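Local coordinates for beta-2-microglobulin (Ctenopharyngodon idella, PDB 6LBE), which probably serves as the light chain of MHC class I molecules in a bony fish, pairing with the heavy chain for peptide presentation, at residues Ser12-Pro15 with Ala21-Leu24; Val69-Gln74 with Tyr93-Asp98. One frame throughout, in Å; residues are numbered along the deposited sequence.

Contact 1. Residues Ser12-Pro15 with Ala21-Leu24; sequences SRNP and ANVL
The amide of N22 faces the backbone of R13 and N14 where strand 7-12 of this C1-set immunoglobulin domain gives way to the loop leading into strand 22-29. S12 and L24 are the last bridged residues here, an antiparallel non-hydrogen-bonded pair. One residue further, R13 N still donates to V23 O in the manner of a sheet (2.9 Å), and the CA of S12 also approaches that carbonyl. Beyond R13 the backbones separate, and the side chain of N22 spans the gap in place of a backbone pair. With CG anti to its own backbone N (chi1 -160°), the amide is carried across to the loop, where OD1 accepts from N14 N at 3.2 Å and ND2 donates to N14 O. Held at both ends by one residue, the amide has its rotation fixed.

The hydrophobic part of the contact is small: CB of R13 packs against CB of V23 at 3.9 Å. From there the extended arginine chain leads away from strand 22-29, and its NH2 forms a salt bridge with an acidic side chain of the chain of another protein. N14 O is gripped twice, by S12 OG at 2.9 Å and by N22 ND2 at 2.8 Å; the latter bond is almost straight (178°), lying in the amide plane of N22 but rising above the carbonyl plane of N14.

Contact 2. Residues Val69-Gln74 with Tyr93-Asp98; sequences VDFLPQ and YTWEPD
F71 presents the edge of its ring to a face of the W95 indole in a T-shaped stack. The planes stand almost perpendicular, at 88°, with 5.2 Å between the centroids of the phenyl and the six-membered indole ring. The outer end of the phenyl does the touching: CZ lies 4.0 Å from W95 CZ2, toward the rim of the indole, while CE2 meets CZ3. Each side chain is sent inward from its own backbone, F71 with CG between the backbone N and the carbonyl carbon (chi1 83°) and W95 with CG anti to its backbone N (chi1 175°).

P73 joins the pair from the side of F71. Its CD sits over the centre of the phenyl face, and its CB comes within 3.9 Å of W95 CZ3. On the opposite face of W95 the backbone N of P97 lies over the ring, so the indole is held between F71 and the chain that follows it. A second edge-to-face pair, F71 with Y79, extends the aromatic cluster, and L24 adds aliphatic packing to both F71 and W95. This is apolar core packing at one end of an immunoglobulin beta-sandwich, linking strand 63-71 of one sheet to the chain around the C-terminal end of strand 91-94, in the other.

The two contacts adjoin at the same end of the sandwich, their centres about 7 Å apart. Strands 22-29 and 63-71 are neighbours in one sheet, and backbone bonds are probable from N22 N to F71 O and from L24 N to V69 O, each 2.9 Å. Contact 1 ties the loop leaving edge strand 7-12 to the start of its neighbour 22-29, while contact 2 crosses from that sheet to W95, at the C-terminal end of the facing sheet's strand 91-94. S12 bridges them too, its OG packing 3.4 Å from W95 CZ2. The chain of another protein hydrogen-bonds the backbone carbonyls of S12 and R13 through polar side chains; P97 and D98 of contact 2 also touch it, while F71 and W95 stay buried.

Contact 1. Residues Ser12-Pro15 with Ala21-Leu24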
ATOM      1  N   SER B  12      10.955  -1.269  12.830  1.00 12.33           N
ATOM      2  CA  SER B  12      11.340   0.117  13.028  1.00 11.38           C
ATOM      3  C   SER B  12      11.801   0.726  11.710  1.00 11.56           C
ATOM      4  O   SER B  12      12.281   0.025  10.815  1.00 13.80           O
ATOM      5  CB  SER B  12      12.443   0.223  14.075  1.00 14.62           C
ATOM      6  OG  SER B  12      13.362  -0.850  13.970  1.00 20.64           O
ATOM      7  N   ARG B  13      11.619   2.039  11.579  1.00 11.22           N
ATOM      8  CA  ARG B  13      12.051   2.712  10.360  1.00 13.14           C
ATOM      9  C   ARG B  13      13.560   2.555  10.156  1.00 16.76           C
ATOM     10  O   ARG B  13      14.015   2.099   9.104  1.00 15.83           O
ATOM     11  CB  ARG B  13      11.668   4.185  10.409  1.00 12.30           C
ATOM     12  CG  ARG B  13      12.231   4.966   9.256  1.00 13.67           C
ATOM     13  CD  ARG B  13      12.209   6.445   9.528  1.00 15.44           C
ATOM     14  NE  ARG B  13      12.083   7.214   8.297  1.00 23.39           N
ATOM     15  CZ  ARG B  13      13.071   7.384   7.425  1.00 19.01           C
ATOM     16  NH1 ARG B  13      14.250   6.836   7.665  1.00 15.64           N
ATOM     17  NH2 ARG B  13      12.883   8.102   6.318  1.00 21.04           N
ATOM     18  N   ASN B  14      14.345   2.926  11.152  1.00 17.70           N
ATOM     19  CA  ASN B  14      15.778   2.707  11.210  1.00 16.19           C
ATOM     20  C   ASN B  14      16.104   1.468  12.041  1.00 19.03           C
ATOM     21  O   ASN B  14      15.281   1.010  12.844  1.00 16.10           O
ATOM     22  CB  ASN B  14      16.465   3.930  11.818  1.00 17.74           C
ATOM     23  CG  ASN B  14      16.145   5.203  11.078  1.00 15.53           C
ATOM     24  OD1 ASN B  14      16.019   5.209   9.855  1.00 20.27           O
ATOM     25  ND2 ASN B  14      16.017   6.292  11.814  1.00 14.40           N
ATOM     26  N   PRO B  15      17.307   0.905  11.871  1.00 19.28           N
ATOM     27  CA  PRO B  15      17.713  -0.264  12.668  1.00 17.08           C
ATOM     28  C   PRO B  15      17.518  -0.055  14.161  1.00 18.07           C
ATOM     29  O   PRO B  15      17.823   1.003  14.714  1.00 19.37           O
ATOM     30  CB  PRO B  15      19.196  -0.427  12.318  1.00 15.14           C
ATOM     31  CG  PRO B  15      19.281   0.076  10.910  1.00 15.88           C
ATOM     32  CD  PRO B  15      18.325   1.252  10.859  1.00 18.35           C
ATOM     33  N   ALA B  21      16.353   7.531  19.049  1.00 17.25           N
ATOM     34  CA  ALA B  21      14.973   7.814  18.665  1.00 17.34           C
ATOM     35  C   ALA B  21      14.709   7.284  17.266  1.00 15.33           C
ATOM     36  O   ALA B  21      15.555   7.385  16.377  1.00 19.81           O
ATOM     37  CB  ALA B  21      14.676   9.319  18.727  1.00  8.92           C
ATOM     38  N   ASN B  22      13.518   6.727  17.075  1.00 15.68           N
ATOM     39  CA  ASN B  22      13.213   5.891  15.931  1.00 13.37           C
ATOM     40  C   ASN B  22      11.696   5.914  15.749  1.00 17.72           C
ATOM     41  O   ASN B  22      10.973   6.588  16.495  1.00 16.90           O
ATOM     42  CB  ASN B  22      13.658   4.460  16.255  1.00 15.24           C
ATOM     43  CG  ASN B  22      13.853   3.612  15.033  1.00 15.44           C
ATOM     44  OD1 ASN B  22      13.155   3.772  14.043  1.00 13.33           O
ATOM     45  ND2 ASN B  22      14.796   2.681  15.100  1.00 15.38           N
ATOM     46  N   VAL B  23      11.203   5.166  14.761  1.00 17.09           N
ATOM     47  CA  VAL B  23       9.770   5.108  14.490  1.00 14.32           C
ATOM     48  C   VAL B  23       9.330   3.647  14.471  1.00 16.86           C
ATOM     49  O   VAL B  23       9.833   2.854  13.666  1.00 15.35           O
ATOM     50  CB  VAL B  23       9.385   5.793  13.169  1.00 15.25           C
ATOM     51  CG1 VAL B  23       7.878   5.613  12.910  1.00 13.90           C
ATOM     52  CG2 VAL B  23       9.769   7.260  13.201  1.00 12.22           C
ATOM     53  N   LEU B  24       8.388   3.296  15.353  1.00 17.39           N
ATOM     54  CA  LEU B  24       7.784   1.968  15.379  1.00 15.50           C
ATOM     55  C   LEU B  24       6.656   1.884  14.351  1.00 11.58           C
ATOM     56  O   LEU B  24       5.798   2.763  14.299  1.00 13.25           O
ATOM     57  CB  LEU B  24       7.249   1.675  16.782  1.00 14.00           C
ATOM     58  CG  LEU B  24       6.706   0.269  17.018  1.00 14.68           C
ATOM     59  CD1 LEU B  24       7.819  -0.784  16.728  1.00 14.20           C
ATOM     60  CD2 LEU B  24       6.129   0.131  18.420  1.00 11.16           C
TER

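Contact 2. Residues Val69-Gln74 with Tyr93-Asp98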
ATOM      1  N   VAL B  69       4.405   5.268  15.158  1.00 12.18           N
ATOM      2  CA  VAL B  69       4.499   6.146  16.312  1.00 13.85           C
ATOM      3  C   VAL B  69       5.979   6.334  16.617  1.00 14.01           C
ATOM      4  O   VAL B  69       6.793   5.443  16.374  1.00 12.58           O
ATOM      5  CB  VAL B  69       3.720   5.549  17.510  1.00 11.45           C
ATOM      6  CG1 VAL B  69       4.417   4.307  18.014  1.00 14.43           C
ATOM      7  CG2 VAL B  69       3.593   6.541  18.607  1.00 11.32           C
ATOM      8  N   ASP B  70       6.335   7.511  17.113  1.00 12.56           N
ATOM      9  CA  ASP B  70       7.697   7.683  17.587  1.00 17.58           C
ATOM     10  C   ASP B  70       7.953   6.779  18.795  1.00 18.41           C
ATOM     11  O   ASP B  70       7.061   6.518  19.609  1.00 14.27           O
ATOM     12  CB  ASP B  70       7.973   9.146  17.944  1.00 18.25           C
ATOM     13  CG  ASP B  70       8.011  10.071  16.711  1.00 29.06           C
ATOM     14  OD1 ASP B  70       7.952   9.573  15.561  1.00 23.31           O
ATOM     15  OD2 ASP B  70       8.106  11.308  16.902  1.00 32.65           O
ATOM     16  N   PHE B  71       9.174   6.270  18.897  1.00 17.41           N
ATOM     17  CA  PHE B  71       9.557   5.541  20.092  1.00 15.34           C
ATOM     18  C   PHE B  71      11.067   5.636  20.251  1.00 18.58           C
ATOM     19  O   PHE B  71      11.790   6.088  19.356  1.00 15.95           O
ATOM     20  CB  PHE B  71       9.020   4.087  20.068  1.00 13.26           C
ATOM     21  CG  PHE B  71       9.861   3.099  19.289  1.00 14.47           C
ATOM     22  CD1 PHE B  71      10.345   3.393  18.014  1.00 20.20           C
ATOM     23  CD2 PHE B  71      10.119   1.839  19.814  1.00 14.62           C
ATOM     24  CE1 PHE B  71      11.107   2.454  17.283  1.00 16.38           C
ATOM     25  CE2 PHE B  71      10.871   0.896  19.098  1.00 18.42           C
ATOM     26  CZ  PHE B  71      11.366   1.212  17.825  1.00 18.01           C
ATOM     27  N   LEU B  72      11.537   5.243  21.430  1.00 18.64           N
ATOM     28  CA  LEU B  72      12.962   5.270  21.738  1.00 16.90           C
ATOM     29  C   LEU B  72      13.323   3.997  22.478  1.00 17.27           C
ATOM     30  O   LEU B  72      13.248   3.933  23.712  1.00 23.80           O
ATOM     31  CB  LEU B  72      13.328   6.493  22.576  1.00 21.15           C
ATOM     32  CG  LEU B  72      14.772   6.970  22.723  1.00 17.10           C
ATOM     33  CD1 LEU B  72      14.712   8.448  23.034  1.00 10.20           C
ATOM     34  CD2 LEU B  72      15.455   6.214  23.854  1.00 13.81           C
ATOM     35  N   PRO B  73      13.822   2.995  21.836  1.00 18.67           N
ATOM     36  CA  PRO B  73      13.797   1.605  22.304  1.00 22.51           C
ATOM     37  C   PRO B  73      14.946   1.494  23.302  1.00 21.85           C
ATOM     38  O   PRO B  73      16.088   1.842  23.001  1.00 23.42           O
ATOM     39  CB  PRO B  73      14.033   0.723  21.076  1.00 18.30           C
ATOM     40  CG  PRO B  73      14.791   1.622  20.148  1.00 19.00           C
ATOM     41  CD  PRO B  73      14.153   2.980  20.327  1.00 19.22           C
ATOM     42  N   GLN B  74      14.634   0.985  24.491  1.00 18.05           N
ATOM     43  CA  GLN B  74      15.644   0.688  25.486  1.00 21.18           C
ATOM     44  C   GLN B  74      15.556  -0.780  25.878  1.00 23.38           C
ATOM     45  O   GLN B  74      14.483  -1.391  25.779  1.00 17.74           O
ATOM     46  CB  GLN B  74      15.495   1.569  26.740  1.00 17.64           C
ATOM     47  CG  GLN B  74      15.692   3.054  26.463  1.00 18.64           C
ATOM     48  CD  GLN B  74      17.153   3.454  26.181  1.00 22.77           C
ATOM     49  OE1 GLN B  74      18.042   2.612  25.997  1.00 23.72           O
ATOM     50  NE2 GLN B  74      17.393   4.750  26.147  1.00 18.33           N
ATOM     51  N   TYR B  93       1.775  -9.043  18.548  1.00 18.09           N
ATOM     52  CA  TYR B  93       2.984  -9.334  17.782  1.00 17.64           C
ATOM     53  C   TYR B  93       4.096  -8.452  18.319  1.00 15.75           C
ATOM     54  O   TYR B  93       3.944  -7.228  18.359  1.00 13.96           O
ATOM     55  CB  TYR B  93       2.773  -9.073  16.283  1.00 17.42           C
ATOM     56  CG  TYR B  93       1.630  -9.859  15.680  1.00 21.06           C
ATOM     57  CD1 TYR B  93       0.303  -9.423  15.811  1.00 17.77           C
ATOM     58  CD2 TYR B  93       1.869 -11.040  14.992  1.00 17.26           C
ATOM     59  CE1 TYR B  93      -0.744 -10.145  15.271  1.00 16.33           C
ATOM     60  CE2 TYR B  93       0.825 -11.754  14.437  1.00 18.99           C
ATOM     61  CZ  TYR B  93      -0.472 -11.308  14.585  1.00 18.68           C
ATOM     62  OH  TYR B  93      -1.494 -12.041  14.037  1.00 28.03           O
ATOM     63  N   THR B  94       5.209  -9.068  18.714  1.00 14.01           N
ATOM     64  CA  THR B  94       6.258  -8.389  19.472  1.00 16.36           C
ATOM     65  C   THR B  94       7.368  -7.877  18.557  1.00 17.33           C
ATOM     66  O   THR B  94       7.934  -8.630  17.761  1.00 14.57           O
ATOM     67  CB  THR B  94       6.836  -9.333  20.527  1.00 18.85           C
ATOM     68  OG1 THR B  94       5.766  -9.830  21.342  1.00 24.06           O
ATOM     69  CG2 THR B  94       7.828  -8.601  21.406  1.00 22.70           C
ATOM     70  N   TRP B  95       7.687  -6.601  18.677  1.00 17.59           N
ATOM     71  CA  TRP B  95       8.758  -6.058  17.863  1.00 14.73           C
ATOM     72  C   TRP B  95      10.091  -6.679  18.268  1.00 23.30           C
ATOM     73  O   TRP B  95      10.479  -6.648  19.447  1.00 19.35           O
ATOM     74  CB  TRP B  95       8.809  -4.548  17.992  1.00 14.88           C
ATOM     75  CG  TRP B  95       9.964  -3.928  17.265  1.00 17.03           C
ATOM     76  CD1 TRP B  95      10.104  -3.778  15.908  1.00 15.39           C
ATOM     77  CD2 TRP B  95      11.141  -3.369  17.856  1.00 15.35           C
ATOM     78  NE1 TRP B  95      11.298  -3.161  15.625  1.00 13.39           N
ATOM     79  CE2 TRP B  95      11.953  -2.898  16.802  1.00 17.64           C
ATOM     80  CE3 TRP B  95      11.586  -3.219  19.174  1.00 14.79           C
ATOM     81  CZ2 TRP B  95      13.189  -2.284  17.030  1.00 18.21           C
ATOM     82  CZ3 TRP B  95      12.804  -2.618  19.397  1.00 16.89           C
ATOM     83  CH2 TRP B  95      13.598  -2.159  18.329  1.00 18.92           C
ATOM     84  N   GLU B  96      10.784  -7.256  17.280  1.00 24.21           N
ATOM     85  CA  GLU B  96      12.107  -7.811  17.475  1.00 19.15           C
ATOM     86  C   GLU B  96      13.124  -7.004  16.681  1.00 20.80           C
ATOM     87  O   GLU B  96      13.067  -6.993  15.440  1.00 22.69           O
ATOM     88  CB  GLU B  96      12.130  -9.273  17.043  1.00 25.42           C
ATOM     89  CG  GLU B  96      11.238 -10.175  17.847  1.00 26.38           C
ATOM     90  CD  GLU B  96      11.652 -10.281  19.309  1.00 36.09           C
ATOM     91  OE1 GLU B  96      12.740  -9.775  19.686  1.00 28.67           O
ATOM     92  OE2 GLU B  96      10.873 -10.889  20.085  1.00 43.40           O
ATOM     93  N   PRO B  97      14.070  -6.329  17.332  1.00 20.15           N
ATOM     94  CA  PRO B  97      15.146  -5.662  16.581  1.00 24.65           C
ATOM     95  C   PRO B  97      16.004  -6.650  15.797  1.00 24.33           C
ATOM     96  O   PRO B  97      16.205  -7.800  16.195  1.00 23.72           O
ATOM     97  CB  PRO B  97      15.965  -4.957  17.672  1.00 22.01           C
ATOM     98  CG  PRO B  97      15.566  -5.621  18.960  1.00 20.11           C
ATOM     99  CD  PRO B  97      14.158  -6.086  18.780  1.00 18.18           C
ATOM    100  N   ASP B  98      16.516  -6.184  14.663  1.00 25.04           N
ATOM    101  CA  ASP B  98      17.348  -7.008  13.802  1.00 26.40           C
ATOM    102  C   ASP B  98      18.826  -6.851  14.111  1.00 28.21           C
ATOM    103  O   ASP B  98      19.661  -7.439  13.416  1.00 28.22           O
ATOM    104  CB  ASP B  98      17.071  -6.678  12.338  1.00 22.44           C
ATOM    105  CG  ASP B  98      15.793  -7.306  11.844  1.00 24.46           C
ATOM    106  OD1 ASP B  98      15.539  -8.493  12.162  1.00 22.57           O
ATOM    107  OD2 ASP B  98      15.037  -6.597  11.153  1.00 28.23           O
TER